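Local coordinates for protein transmembrane oligosaccharyl transferase (Archaeoglobus fulgidus, PDB 3WAJ) that is a membrane-embedded enzyme of the STT3/AglB family, with an N-terminal helical transmembrane part of the GT-C clan and a C-terminal globular part, at residues 270-273 / 274-277; 514-517 / 518-521. One frame throughout, in Å; residues are numbered along the deposited sequence.

Interaction 1 (270-273 / 274-277); sequences GFST and IFYS
The Phe275 ring meets Ser272 at its edge, where OG lies near the ring plane, 3.5 Å from CD2; Tyr268, further back in the same loop, stacks on this ring. The hydroxyl that touches the ring edge also organises the turn. Ser272 OG is anti to the backbone N (chi1 -179°), a torsion that carries it toward the N-H groups of Ile274 and Phe275, and there it accepts two backbone hydrogen bonds. Ile274 N approaches almost straight, 3.1 Å from Ser272 OG with an angle of 164° at the hydrogen, while Phe275 N reaches the same oxygen at a more bent 144°. The bond from the N-H two residues ahead makes an ST turn, within the loop that joins helices 243-261 and 278-303. Ile274 CG2 lies alongside, 3.7 Å from Ser272 OG, and its side chain rests on His81, Trp215 and Ala217, near a bound sulfate. The backbone N of the same serine donates to Ser277 OG over 3.0 Å, bridging the neck of the turn, and Ser277 CB sits 3.2 Å from Gly270 O. Ser277 is the N-cap of helix 278-303, and its OG also bonds Gln280 OE1 and, weakly, Phe279 N. Two serine oxygens thus take up N-H groups of this turn, the second tying the Ser272 backbone to the residue at the helix start, while Gln280 also holds Ser277.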
# COMPACT_ATOMS: atom_id res chain seq x y z
N GLY A 270 -3.98 24.71 1.14
CA GLY A 270 -3.12 24.79 2.31
C GLY A 270 -1.67 24.48 1.98
O GLY A 270 -1.29 24.36 0.82
N PHE A 271 -0.85 24.35 3.02
CA PHE A 271 0.55 23.98 2.86
C PHE A 271 0.75 22.53 3.21
O PHE A 271 0.35 22.07 4.28
CB PHE A 271 1.45 24.86 3.73
CG PHE A 271 1.63 26.24 3.20
CD1 PHE A 271 1.51 26.49 1.84
CD2 PHE A 271 1.91 27.30 4.04
CE1 PHE A 271 1.68 27.77 1.32
CE2 PHE A 271 2.07 28.58 3.54
CZ PHE A 271 1.96 28.82 2.18
N SER A 272 1.39 21.79 2.30
CA SER A 272 1.59 20.36 2.51
C SER A 272 2.96 19.94 2.02
O SER A 272 3.51 20.52 1.08
CB SER A 272 0.51 19.58 1.76
OG SER A 272 0.67 18.19 1.98
N THR A 273 3.51 18.90 2.64
CA THR A 273 4.74 18.31 2.15
C THR A 273 4.48 17.11 1.23
O THR A 273 5.42 16.54 0.69
CB THR A 273 5.67 17.90 3.30
OG1 THR A 273 5.00 16.94 4.11
CG2 THR A 273 6.05 19.11 4.15
N ILE A 274 3.21 16.72 1.07
CA ILE A 274 2.88 15.56 0.22
C ILE A 274 1.89 15.87 -0.93
O ILE A 274 2.14 15.54 -2.09
CB ILE A 274 2.46 14.30 1.07
CG1 ILE A 274 2.47 13.02 0.21
CG2 ILE A 274 1.12 14.50 1.77
CD1 ILE A 274 3.84 12.66 -0.38
N PHE A 275 0.79 16.53 -0.61
CA PHE A 275 -0.13 17.05 -1.62
C PHE A 275 0.46 18.21 -2.43
O PHE A 275 1.43 18.86 -2.02
CB PHE A 275 -1.44 17.48 -0.95
CG PHE A 275 -2.15 16.35 -0.24
CD1 PHE A 275 -2.89 15.41 -0.97
CD2 PHE A 275 -2.08 16.21 1.15
CE1 PHE A 275 -3.56 14.35 -0.34
CE2 PHE A 275 -2.75 15.15 1.80
CZ PHE A 275 -3.49 14.22 1.05
N TYR A 276 -0.14 18.48 -3.60
CA TYR A 276 0.41 19.48 -4.51
C TYR A 276 0.03 20.92 -4.15
O TYR A 276 -1.00 21.45 -4.58
CB TYR A 276 0.14 19.09 -5.98
CG TYR A 276 1.09 17.98 -6.36
CD1 TYR A 276 2.34 18.27 -6.91
CD2 TYR A 276 0.79 16.65 -6.07
CE1 TYR A 276 3.24 17.26 -7.22
CE2 TYR A 276 1.69 15.63 -6.36
CZ TYR A 276 2.91 15.94 -6.93
OH TYR A 276 3.80 14.93 -7.23
N SER A 277 0.90 21.53 -3.34
CA SER A 277 0.60 22.77 -2.65
C SER A 277 1.65 23.82 -2.98
O SER A 277 2.66 23.52 -3.63
CB SER A 277 0.54 22.53 -1.13
OG SER A 277 1.82 22.32 -0.58

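Interaction 2 (514-517 / 518-521); sequences TPDG and EKYD
The first turn of helix 517-524 opens right after the link that leaves helix 501-513, and here Asp516, in the N-cap position, meets Lys519 and Tyr520. Its side chain makes no capping bond, and its carbonyl O accepts a regular i to i+4 helical bond. Tyr520 N donates to Asp516 O at 3.2 Å, nearly straight at 175°, and Asp521 N follows with 2.9 Å to Gly517 O. The Tyr520 ring folds back against the link, with CG beside its own backbone N (chi1 -72°): Pro515 O lies in the ring plane at its edge, 3.5 Å from CE2, and Asp516 CB packs 3.8 Å from the same carbon. At the far end of the ring, Tyr520 OH bonds Tyr545 N. Lys519 bends at its last torsion (chi4 67°) to bring NZ within 3.8 Å of Asp516 OD1, a long salt bridge. A water donates to both Gly517 O and Asp521 OD2, the latter also held by His562 ND1. Gly517 O therefore serves a helical N-H and a water together, and the charge pairing at the helix start is probably a modest contribution beside the backbone bonds and the buried tyrosine.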
# COMPACT_ATOMS: atom_id res chain seq x y z
N THR A 514 -25.05 -4.79 -8.23
CA THR A 514 -25.55 -3.83 -7.26
C THR A 514 -26.11 -2.64 -8.03
O THR A 514 -25.72 -2.43 -9.18
CB THR A 514 -24.47 -3.46 -6.23
OG1 THR A 514 -23.36 -2.87 -6.90
CG2 THR A 514 -24.01 -4.72 -5.49
N PRO A 515 -27.04 -1.87 -7.43
CA PRO A 515 -27.80 -0.90 -8.23
C PRO A 515 -27.04 0.35 -8.64
O PRO A 515 -26.02 0.68 -8.04
CB PRO A 515 -28.96 -0.51 -7.30
CG PRO A 515 -28.54 -0.90 -5.93
CD PRO A 515 -27.59 -2.05 -6.08
N ASP A 516 -27.57 1.02 -9.67
CA ASP A 516 -27.08 2.31 -10.17
C ASP A 516 -25.72 2.24 -10.89
O ASP A 516 -24.97 3.23 -10.91
CB ASP A 516 -27.06 3.35 -9.04
CG ASP A 516 -28.40 3.50 -8.36
OD1 ASP A 516 -29.39 3.77 -9.07
OD2 ASP A 516 -28.46 3.34 -7.13
N GLY A 517 -25.41 1.10 -11.51
CA GLY A 517 -24.12 0.90 -12.14
C GLY A 517 -23.77 1.92 -13.20
O GLY A 517 -22.62 2.37 -13.30
N GLU A 518 -24.76 2.31 -14.00
CA GLU A 518 -24.54 3.30 -15.05
C GLU A 518 -24.09 4.66 -14.48
O GLU A 518 -23.17 5.30 -15.01
CB GLU A 518 -25.81 3.46 -15.90
CG GLU A 518 -25.54 3.79 -17.36
CD GLU A 518 -26.80 3.87 -18.22
OE1 GLU A 518 -26.71 3.61 -19.44
OE2 GLU A 518 -27.89 4.20 -17.68
N LYS A 519 -24.72 5.09 -13.39
CA LYS A 519 -24.33 6.35 -12.77
C LYS A 519 -22.90 6.30 -12.24
O LYS A 519 -22.09 7.21 -12.50
CB LYS A 519 -25.34 6.77 -11.68
CG LYS A 519 -26.75 7.03 -12.22
CD LYS A 519 -27.66 7.69 -11.20
CE LYS A 519 -29.10 7.73 -11.69
NZ LYS A 519 -29.66 6.36 -11.77
N TYR A 520 -22.60 5.23 -11.51
CA TYR A 520 -21.24 5.01 -11.02
C TYR A 520 -20.24 5.06 -12.18
O TYR A 520 -19.20 5.70 -12.06
CB TYR A 520 -21.15 3.69 -10.23
CG TYR A 520 -21.84 3.80 -8.89
CD1 TYR A 520 -21.32 4.61 -7.89
CD2 TYR A 520 -23.01 3.11 -8.62
CE1 TYR A 520 -21.94 4.73 -6.65
CE2 TYR A 520 -23.66 3.22 -7.38
CZ TYR A 520 -23.11 4.04 -6.41
OH TYR A 520 -23.72 4.17 -5.19
N ASP A 521 -20.56 4.42 -13.30
CA ASP A 521 -19.66 4.46 -14.47
C ASP A 521 -19.46 5.85 -15.05
O ASP A 521 -18.33 6.22 -15.37
CB ASP A 521 -20.08 3.44 -15.54
CG ASP A 521 -19.79 1.99 -15.12
OD1 ASP A 521 -20.13 1.07 -15.90
OD2 ASP A 521 -19.23 1.76 -14.03
O HOH W 1 -20.72 0.28 -12.76

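Overall arrangement
Interactions 1 and 2 are both local and near the surface, yet they shape the chain at two different helix starts. The 270-277 loop leads into helix 278-303 in the STT3 N-terminal part of the protein, whereas 514-521 begins helix 517-524 in the AglB core domain; their centres lie 33 Å apart and they do not touch. Among the residues that touch, one in each is buried: Ser277 and Tyr520. The two N-cap residues behave differently: the serine hydroxyl of interaction 1 accepts a backbone N-H and also bonds Gln280, while the aspartate of interaction 2 makes no capping bond and a long salt bridge to a lysine. Accordingly, hydroxyl oxygens dominate one contact, and carbonyls, charge and water the other.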